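Local structure of zinc finger (CCCH type) motif-containing protein (Toxoplasma gondii, 7NH2) at residues Pro10-Arg15 with Thr51-Val56; Val35-Lys40 with Gly95-Val100. The protein probably reads N6-methyladenosine marks in mRNA through the YTH domain present here, one part of a longer CCCH zinc-finger protein. All coordinates share one frame; numbering follows the deposited sequence.

Interaction 1 (Pro10-Arg15 with Thr51-Val56)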
loop_
_atom_site.group_PDB
_atom_site.type_symbol
_atom_site.label_atom_id
_atom_site.label_comp_id
_atom_site.label_asym_id
_atom_site.label_seq_id
_atom_site.Cartn_x
_atom_site.Cartn_y
_atom_site.Cartn_z
ATOM N N PRO A 10 15.233 -13.137 -5.806
ATOM C CA PRO A 10 14.395 -14.050 -6.588
ATOM C C PRO A 10 13.405 -13.299 -7.473
ATOM O O PRO A 10 12.842 -12.296 -7.034
ATOM C CB PRO A 10 13.642 -14.832 -5.510
ATOM C CG PRO A 10 13.559 -13.890 -4.360
ATOM C CD PRO A 10 14.833 -13.091 -4.388
ATOM N N GLN A 11 13.203 -13.772 -8.700
ATOM C CA GLN A 11 12.237 -13.149 -9.593
ATOM C C GLN A 11 10.834 -13.671 -9.313
ATOM O O GLN A 11 10.638 -14.818 -8.904
ATOM C CB GLN A 11 12.550 -13.474 -11.055
ATOM C CG GLN A 11 13.947 -13.160 -11.559
ATOM C CD GLN A 11 14.044 -13.285 -13.077
ATOM O OE1 GLN A 11 13.529 -14.238 -13.673
ATOM N NE2 GLN A 11 14.694 -12.311 -13.711
ATOM N N SER A 12 9.846 -12.823 -9.573
ATOM C CA SER A 12 8.460 -13.264 -9.586
ATOM C C SER A 12 7.645 -12.284 -10.414
ATOM O O SER A 12 8.128 -11.220 -10.817
ATOM C CB SER A 12 7.883 -13.487 -8.179
ATOM O OG SER A 12 7.789 -12.279 -7.456
ATOM N N THR A 13 6.399 -12.664 -10.677
ATOM C CA THR A 13 5.546 -11.840 -11.517
ATOM C C THR A 13 4.811 -10.772 -10.720
ATOM O O THR A 13 4.795 -9.606 -11.121
ATOM C CB THR A 13 4.558 -12.720 -12.280
ATOM O OG1 THR A 13 5.297 -13.627 -13.100
ATOM C CG2 THR A 13 3.668 -11.886 -13.186
ATOM N N LYS A 14 4.183 -11.145 -9.605
ATOM C CA LYS A 14 3.448 -10.181 -8.787
ATOM C C LYS A 14 3.719 -10.414 -7.307
ATOM O O LYS A 14 3.645 -11.550 -6.827
ATOM C CB LYS A 14 1.936 -10.258 -9.034
ATOM C CG LYS A 14 1.493 -9.824 -10.420
ATOM C CD LYS A 14 -0.021 -9.788 -10.518
ATOM C CE LYS A 14 -0.431 -9.332 -11.906
ATOM N NZ LYS A 14 -1.901 -9.179 -12.056
ATOM N N ARG A 15 3.994 -9.331 -6.582
ATOM C CA ARG A 15 4.134 -9.370 -5.131
ATOM C C ARG A 15 3.259 -8.277 -4.530
ATOM O O ARG A 15 2.972 -7.269 -5.176
ATOM C CB ARG A 15 5.592 -9.223 -4.696
ATOM C CG ARG A 15 6.403 -10.474 -5.000
ATOM C CD ARG A 15 7.879 -10.268 -4.738
ATOM N NE ARG A 15 8.212 -10.086 -3.333
ATOM C CZ ARG A 15 9.437 -9.808 -2.903
ATOM N NH1 ARG A 15 10.431 -9.677 -3.778
ATOM N NH2 ARG A 15 9.664 -9.644 -1.609
ATOM N N THR A 51 12.728 -4.208 -8.430
ATOM C CA THR A 51 13.678 -4.550 -9.480
ATOM C C THR A 51 13.688 -6.036 -9.820
ATOM O O THR A 51 14.295 -6.420 -10.827
ATOM C CB THR A 51 15.079 -4.064 -9.096
ATOM O OG1 THR A 51 15.505 -4.713 -7.897
ATOM C CG2 THR A 51 15.058 -2.565 -8.851
ATOM N N SER A 52 13.017 -6.875 -9.033
ATOM C CA SER A 52 12.999 -8.316 -9.263
ATOM C C SER A 52 11.610 -8.860 -9.578
ATOM O O SER A 52 11.452 -10.079 -9.722
ATOM C CB SER A 52 13.553 -9.043 -8.027
ATOM O OG SER A 52 12.761 -8.783 -6.871
ATOM N N THR A 53 10.605 -8.003 -9.696
ATOM C CA THR A 53 9.218 -8.437 -9.801
ATOM C C THR A 53 8.538 -7.634 -10.900
ATOM O O THR A 53 8.747 -6.418 -11.008
ATOM C CB THR A 53 8.479 -8.195 -8.468
ATOM O OG1 THR A 53 9.275 -8.657 -7.370
ATOM C CG2 THR A 53 7.153 -8.931 -8.426
ATOM N N ASP A 54 7.725 -8.307 -11.724
ATOM C CA ASP A 54 7.048 -7.593 -12.806
ATOM C C ASP A 54 6.109 -6.521 -12.265
ATOM O O ASP A 54 6.002 -5.432 -12.845
ATOM C CB ASP A 54 6.259 -8.566 -13.683
ATOM C CG ASP A 54 7.130 -9.413 -14.581
ATOM O OD1 ASP A 54 8.344 -9.134 -14.702
ATOM O OD2 ASP A 54 6.569 -10.367 -15.168
ATOM N N HIS A 55 5.429 -6.805 -11.143
ATOM C CA HIS A 55 4.460 -5.881 -10.549
ATOM C C HIS A 55 4.548 -5.939 -9.036
ATOM O O HIS A 55 4.372 -7.003 -8.439
ATOM C CB HIS A 55 3.017 -6.206 -10.972
ATOM C CG HIS A 55 2.838 -6.311 -12.454
ATOM N ND1 HIS A 55 2.697 -5.203 -13.259
ATOM C CD2 HIS A 55 2.815 -7.386 -13.278
ATOM C CE1 HIS A 55 2.584 -5.589 -14.517
ATOM N NE2 HIS A 55 2.652 -6.909 -14.555
ATOM N N VAL A 56 4.747 -4.782 -8.417
ATOM C CA VAL A 56 4.697 -4.657 -6.966
ATOM C C VAL A 56 3.425 -3.901 -6.631
ATOM O O VAL A 56 3.265 -2.730 -7.009
ATOM C CB VAL A 56 5.935 -3.950 -6.412
ATOM C CG1 VAL A 56 5.755 -3.638 -4.922
ATOM C CG2 VAL A 56 7.161 -4.819 -6.622
HETATM O O HOH W 1 10.459 -11.126 -6.643
#
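S52 meets segment 10-15 through its carbonyl: its O accepts the amide of S12 (S12 N to S52 O 3.2 Å) and also receives the CA-H of Q11. Its hydroxyl, tied back to N48 O of helix 40-52, lies at the edge of the R15 guanidinium and in its plane, NH1 standing 4.0 Å from OG.

T53 meets both S12 and R15 with its side chain. R15 passes it at about a right angle, with CD 3.4 Å from T53 OG1, while the methyl CG2 lies against S12, 3.5 Å from S12 OG. With CG2 anti to the backbone N and OG1 beside that N (chi1 -46°), the methyl faces S12 and the hydroxyl is left for A49 O and for water 1. The water donates to T53 OG1 (2.8 Å) and to P10 O, accepts from R15 NH1 and bonds S12 OG.

D54 sends its amide to S12 O and rests its CB on T13 O, where the chain turns a corner. H55 then bonds twice to segment 10-15, to the residues before and after K14, as in parallel pairing: weakly from its N to T13 O (2.9 Å), and from its O to R15 N (3.0 Å, 165° at the hydrogen). Its CB and CD2 each lie 4.0 Å from K14 CG, and R73 holds ND1. V56, level with R15, carries the parallel pairing on.

The R15 guanidinium is thus shared out, NE to E134 in a salt bridge and NH1 to the water, which probably fixes its rotation. One water gathers three side chains and a carbonyl, joining the adjacent parallel strands 12-21 and 53-62 of the YTH domain's mixed sheet at their starts.

Interaction 2 (Val35-Lys40 with Gly95-Val100). With OYK (~{N},9-dimethylpurin-6-amine), chain C.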
loop_
_atom_site.group_PDB
_atom_site.type_symbol
_atom_site.label_atom_id
_atom_site.label_comp_id
_atom_site.label_asym_id
_atom_site.label_seq_id
_atom_site.Cartn_x
_atom_site.Cartn_y
_atom_site.Cartn_z
ATOM N N VAL A 35 1.922 9.267 -5.604
ATOM C CA VAL A 35 3.197 9.257 -4.906
ATOM C C VAL A 35 3.023 8.566 -3.562
ATOM O O VAL A 35 1.953 8.617 -2.951
ATOM C CB VAL A 35 3.714 10.707 -4.741
ATOM C CG1 VAL A 35 2.760 11.539 -3.892
ATOM C CG2 VAL A 35 5.138 10.697 -4.172
ATOM N N TRP A 36 4.094 7.919 -3.100
ATOM C CA TRP A 36 4.134 7.362 -1.754
ATOM C C TRP A 36 5.558 7.457 -1.224
ATOM O O TRP A 36 6.508 7.700 -1.976
ATOM C CB TRP A 36 3.617 5.905 -1.714
ATOM C CG TRP A 36 3.321 5.443 -0.302
ATOM C CD1 TRP A 36 3.964 4.464 0.393
ATOM C CD2 TRP A 36 2.332 5.983 0.579
ATOM N NE1 TRP A 36 3.427 4.353 1.663
ATOM C CE2 TRP A 36 2.419 5.271 1.795
ATOM C CE3 TRP A 36 1.362 6.984 0.446
ATOM C CZ2 TRP A 36 1.586 5.543 2.877
ATOM C CZ3 TRP A 36 0.537 7.257 1.524
ATOM C CH2 TRP A 36 0.655 6.536 2.718
ATOM N N ALA A 37 5.697 7.293 0.088
ATOM C CA ALA A 37 6.990 7.052 0.715
ATOM C C ALA A 37 6.747 6.194 1.944
ATOM O O ALA A 37 5.648 6.183 2.497
ATOM C CB ALA A 37 7.715 8.351 1.099
ATOM N N THR A 38 7.776 5.454 2.358
ATOM C CA THR A 38 7.661 4.567 3.508
ATOM C C THR A 38 8.933 4.689 4.345
ATOM O O THR A 38 9.841 5.463 4.018
ATOM C CB THR A 38 7.323 3.138 3.048
ATOM O OG1 THR A 38 7.074 2.310 4.187
ATOM C CG2 THR A 38 8.448 2.542 2.201
ATOM N N SER A 39 8.984 3.943 5.450
ATOM C CA SER A 39 10.162 3.938 6.308
ATOM C C SER A 39 11.389 3.506 5.513
ATOM O O SER A 39 11.291 2.882 4.455
ATOM C CB SER A 39 9.967 2.959 7.463
ATOM O OG SER A 39 10.040 1.632 6.958
ATOM N N LYS A 40 12.566 3.832 6.051
ATOM C CA LYS A 40 13.796 3.519 5.332
ATOM C C LYS A 40 13.961 2.014 5.132
ATOM O O LYS A 40 14.379 1.568 4.056
ATOM C CB LYS A 40 14.995 4.149 6.042
ATOM C CG LYS A 40 15.191 5.614 5.655
ATOM C CD LYS A 40 15.895 6.411 6.744
ATOM C CE LYS A 40 15.650 7.908 6.577
ATOM N NZ LYS A 40 16.886 8.716 6.793
ATOM N N GLY A 95 12.058 7.154 3.681
ATOM C CA GLY A 95 12.832 7.093 2.464
ATOM C C GLY A 95 12.342 8.145 1.485
ATOM O O GLY A 95 11.427 8.921 1.758
ATOM N N SER A 96 12.975 8.178 0.317
ATOM C CA SER A 96 12.570 9.128 -0.708
ATOM C C SER A 96 11.248 8.705 -1.352
ATOM O O SER A 96 10.842 7.539 -1.316
ATOM C CB SER A 96 13.649 9.264 -1.781
ATOM O OG SER A 96 14.809 9.882 -1.238
ATOM N N ASN A 97 10.588 9.679 -1.967
ATOM C CA ASN A 97 9.288 9.439 -2.574
ATOM C C ASN A 97 9.418 8.616 -3.852
ATOM O O ASN A 97 10.409 8.720 -4.588
ATOM C CB ASN A 97 8.628 10.779 -2.882
ATOM C CG ASN A 97 8.393 11.584 -1.624
ATOM O OD1 ASN A 97 8.160 11.019 -0.567
ATOM N ND2 ASN A 97 8.465 12.910 -1.721
ATOM N N PHE A 98 8.402 7.787 -4.118
ATOM C CA PHE A 98 8.332 7.046 -5.371
ATOM C C PHE A 98 6.936 7.159 -5.973
ATOM O O PHE A 98 5.953 7.452 -5.290
ATOM C CB PHE A 98 8.763 5.584 -5.204
ATOM C CG PHE A 98 8.007 4.830 -4.141
ATOM C CD1 PHE A 98 8.467 4.786 -2.842
ATOM C CD2 PHE A 98 6.854 4.143 -4.461
ATOM C CE1 PHE A 98 7.783 4.072 -1.868
ATOM C CE2 PHE A 98 6.167 3.430 -3.499
ATOM C CZ PHE A 98 6.625 3.389 -2.211
ATOM N N ARG A 99 6.842 6.926 -7.275
ATOM C CA ARG A 99 5.552 7.007 -7.938
ATOM C C ARG A 99 4.706 5.761 -7.701
ATOM O O ARG A 99 5.212 4.630 -7.672
ATOM C CB ARG A 99 5.727 7.243 -9.436
ATOM C CG ARG A 99 6.352 8.589 -9.752
ATOM C CD ARG A 99 6.420 8.833 -11.250
ATOM N NE ARG A 99 7.049 10.120 -11.561
ATOM C CZ ARG A 99 6.434 11.298 -11.499
ATOM N NH1 ARG A 99 5.164 11.377 -11.130
ATOM N NH2 ARG A 99 7.096 12.407 -11.806
ATOM N N VAL A 100 3.408 5.982 -7.510
ATOM C CA VAL A 100 2.421 4.916 -7.376
ATOM C C VAL A 100 1.229 5.276 -8.245
ATOM O O VAL A 100 0.833 6.444 -8.317
ATOM C CB VAL A 100 1.970 4.738 -5.911
ATOM C CG1 VAL A 100 0.840 3.714 -5.798
ATOM C CG2 VAL A 100 3.145 4.323 -5.055
HETATM N N12 OYK C . 4.803 7.924 8.335
HETATM C C01 OYK C . 5.924 5.221 9.474
HETATM C C03 OYK C . 5.579 4.714 7.072
HETATM C C05 OYK C . 5.053 6.745 7.698
HETATM C C06 OYK C . 4.801 6.633 6.353
HETATM C C07 OYK C . 4.291 7.769 5.685
HETATM C C09 OYK C . 3.659 8.859 3.479
HETATM C C11 OYK C . 4.323 8.965 7.679
HETATM N N02 OYK C . 5.534 5.539 8.112
HETATM N N04 OYK C . 5.143 5.358 5.988
HETATM N N08 OYK C . 4.030 7.697 4.267
HETATM N N10 OYK C . 4.075 8.887 6.373
HETATM O O HOH W 2 10.077 5.559 0.480
#
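The indole of W36 meets the F98 ring at its edge, in plane, with F98 CZ 3.9 Å from W36 CD1. Over one face it has the ligand's amino nitrogen, N08 lying 3.5 Å above the plane toward the rim, and the N6-methyl carbon C09 over the six-membered ring, 3.9 Å from CH2. The two aromatic side chains run alongside each other with ring planes at 75°. F98 in turn has the carbonyl O of W36 above one face, offset toward the rim, and water 2 at its edge. Its CG sits between backbone N and carbonyl carbon (chi1 55°), which swings the ring over the 35-36 strand.

Backbone bonds hold these groups in place. W36 and F98 form an antiparallel hydrogen-bonded pair, exchanging N-H and C=O in both directions at 2.9 Å (W36 N to F98 O, and F98 N to W36 O). Past the strand the two segments part enough for water 2 to bridge T38 N and S96 O, then G95 N closes on T38 O at 2.8 Å.

Around this pair, W36 CB packs on V100 CG2 in one of two V100 conformers, and V35 CG2 on N97 CB. The amide of N97 is fixed by W87, Q91 and L82, and its OD1 comes within 3.2 Å of A37 CB.

A37 O turns to the ligand and accepts a weak hydrogen bond from N08 (2.8 Å, 127°). W87 meets W36 with planes at about 70°. A tryptophan face against the methylamino group, with W87 beside W36 as probably a second wall of the cage, and a backbone carbonyl taking the N6 hydrogen are the hallmarks of the YTH aromatic cage for N6-methyladenine.

How the interactions relate
Along the chain the segments alternate: 10-15, 35-40, 51-56, 95-100, so the two contacts interlock in sequence. Their centres lie 18 Å apart and their nearest atoms about 7 Å, without touching. Both belong to the same mixed sheet: interaction 1 pairs strands 12-21 and 53-62 where they begin, and interaction 2 sets the edge strand 35-36 against 98-109, with strand 67-74 between the two pairs. Helix 40-52 links them directly, since it starts with K40 of interaction 2 and runs into S52 of interaction 1, and R15 and F98 both touch it. The methyl-adenine site therefore sits at one edge of the YTH sheet, while interaction 1 is a parallel strand pairing at the surface, away from that site.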